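Local structure of TadZ (Pseudomonas aeruginosa, 4LDA) at residues L52-G57 with L78-I83. The protein probably acts in pilus assembly and may bind and hydrolyse ATP, this chain being its N-terminal CheY-like receiver domain. Numbering follows the deposited sequence.
Sequences LFISLG and LSVVAI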
loop_
_atom_site.group_PDB
_atom_site.type_symbol
_atom_site.label_atom_id
_atom_site.label_comp_id
_atom_site.label_asym_id
_atom_site.label_seq_id
_atom_site.Cartn_x
_atom_site.Cartn_y
_atom_site.Cartn_z
ATOM N N LEU A 52 0.666 -1.019 3.488
ATOM C CA LEU A 52 -0.248 0.034 3.085
ATOM C C LEU A 52 -0.213 0.168 1.566
ATOM O O LEU A 52 0.857 0.351 0.982
ATOM C CB LEU A 52 0.064 1.375 3.774
ATOM C CG LEU A 52 -0.870 2.531 3.416
ATOM C CD1 LEU A 52 -1.373 3.206 4.643
ATOM C CD2 LEU A 52 -0.189 3.552 2.517
ATOM N N PHE A 53 -1.393 0.086 0.934
ATOM C CA PHE A 53 -1.563 0.285 -0.498
ATOM C C PHE A 53 -1.992 1.734 -0.741
ATOM O O PHE A 53 -2.879 2.227 -0.059
ATOM C CB PHE A 53 -2.571 -0.713 -1.076
ATOM C CG PHE A 53 -2.110 -2.142 -0.986
ATOM C CD1 PHE A 53 -1.286 -2.684 -1.965
ATOM C CD2 PHE A 53 -2.522 -2.957 0.064
ATOM C CE1 PHE A 53 -0.866 -4.007 -1.887
ATOM C CE2 PHE A 53 -2.092 -4.281 0.150
ATOM C CZ PHE A 53 -1.283 -4.801 -0.830
ATOM N N ILE A 54 -1.330 2.428 -1.669
ATOM C CA ILE A 54 -1.683 3.812 -1.986
ATOM C C ILE A 54 -1.776 3.949 -3.517
ATOM O O ILE A 54 -0.856 3.594 -4.240
ATOM C CB ILE A 54 -0.736 4.863 -1.346
ATOM C CG1 ILE A 54 -1.314 6.317 -1.515
ATOM C CG2 ILE A 54 0.737 4.694 -1.806
ATOM C CD1 ILE A 54 -0.587 7.407 -0.769
ATOM N N SER A 55 -2.936 4.401 -3.988
ATOM C CA SER A 55 -3.209 4.600 -5.401
ATOM C C SER A 55 -2.665 5.979 -5.814
ATOM O O SER A 55 -3.023 7.005 -5.221
ATOM C CB SER A 55 -4.699 4.445 -5.684
ATOM O OG SER A 55 -4.919 4.455 -7.082
ATOM N N LEU A 56 -1.760 5.971 -6.797
ATOM C CA LEU A 56 -1.084 7.147 -7.332
ATOM C C LEU A 56 -1.388 7.390 -8.815
ATOM O O LEU A 56 -1.408 6.464 -9.633
ATOM C CB LEU A 56 0.439 7.012 -7.164
ATOM C CG LEU A 56 0.989 6.944 -5.746
ATOM C CD1 LEU A 56 2.487 6.766 -5.769
ATOM C CD2 LEU A 56 0.649 8.190 -4.963
ATOM N N GLY A 57 -1.547 8.661 -9.142
ATOM C CA GLY A 57 -1.779 9.162 -10.491
ATOM C C GLY A 57 -1.153 10.534 -10.628
ATOM O O GLY A 57 -0.685 11.082 -9.627
ATOM N N LEU A 78 7.091 -0.047 7.914
ATOM C CA LEU A 78 5.887 -0.155 7.094
ATOM C C LEU A 78 6.255 -0.355 5.622
ATOM O O LEU A 78 7.118 0.361 5.096
ATOM C CB LEU A 78 5.010 1.115 7.259
ATOM C CG LEU A 78 3.707 1.197 6.433
ATOM C CD1 LEU A 78 2.651 0.251 6.963
ATOM C CD2 LEU A 78 3.169 2.606 6.409
ATOM N N SER A 79 5.591 -1.323 4.961
ATOM C CA SER A 79 5.768 -1.561 3.530
ATOM C C SER A 79 4.683 -0.791 2.775
ATOM O O SER A 79 3.500 -1.076 2.940
ATOM C CB SER A 79 5.736 -3.051 3.194
ATOM O OG SER A 79 6.720 -3.783 3.898
ATOM N N VAL A 80 5.083 0.231 2.010
ATOM C CA VAL A 80 4.141 1.015 1.221
ATOM C C VAL A 80 4.216 0.476 -0.228
ATOM O O VAL A 80 5.295 0.448 -0.825
ATOM C CB VAL A 80 4.370 2.553 1.332
ATOM C CG1 VAL A 80 3.389 3.323 0.457
ATOM C CG2 VAL A 80 4.256 3.023 2.774
ATOM N N VAL A 81 3.075 0.002 -0.754
ATOM C CA VAL A 81 2.946 -0.512 -2.121
ATOM C C VAL A 81 2.094 0.467 -2.922
ATOM O O VAL A 81 0.933 0.691 -2.584
ATOM C CB VAL A 81 2.360 -1.959 -2.175
ATOM C CG1 VAL A 81 2.269 -2.457 -3.613
ATOM C CG2 VAL A 81 3.183 -2.930 -1.325
ATOM N N ALA A 82 2.671 1.057 -3.975
ATOM C CA ALA A 82 1.951 2.003 -4.830
ATOM C C ALA A 82 1.154 1.270 -5.901
ATOM O O ALA A 82 1.557 0.207 -6.351
ATOM C CB ALA A 82 2.923 2.982 -5.472
ATOM N N ILE A 83 -0.000 1.818 -6.267
ATOM C CA ILE A 83 -0.905 1.295 -7.294
ATOM C C ILE A 83 -1.037 2.391 -8.357
ATOM O O ILE A 83 -1.410 3.509 -8.028
ATOM C CB ILE A 83 -2.281 0.841 -6.713
ATOM C CG1 ILE A 83 -2.148 -0.217 -5.612
ATOM C CG2 ILE A 83 -3.259 0.383 -7.812
ATOM C CD1 ILE A 83 -3.431 -0.318 -4.715
#
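The parallel pairing of Leu52–Ser55 with Ser79–Ile83 joins the middle strand of the sheet to its neighbour in a beta-alpha-beta unit, helix 61-74 making the crossover. Register is set by five backbone hydrogen bonds: Leu52 N to Ser79 O (2.9 Å), Val81 N to Leu52 O, Ile54 N to Val81 O (3.0 Å), Ile83 N to Ile54 O (2.8 Å), and Leu56 N to Ile83 O. The Ile83 N to Ile54 O bond bends most (151° at the hydrogen), its donor tilted 30° from the carbonyl plane. On one face Phe53 and Val81 lie side by side, with ring atom Phe53 CD1 3.7 Å from Val81 CB. Ile83 CG1 lies beside the Ile83 backbone N (chi1 -57°), and the extended chain beyond it brings Ile83 CD1 to 3.8 Å from Phe53 CB. This face is covered by helix 110-121. The other face, under helix 61-74, brings Ile54 CG2 obliquely to Val80 CG1 at 3.7 Å, while Leu56 CD1 meets Ala82 CB at 3.8 Å. Ser55 OG turns to Glu15 for its hydrogen bond. With strand order 2-1-3-4-5 and helices over both faces, this buried strand pair is typical of the CheY-like receiver fold.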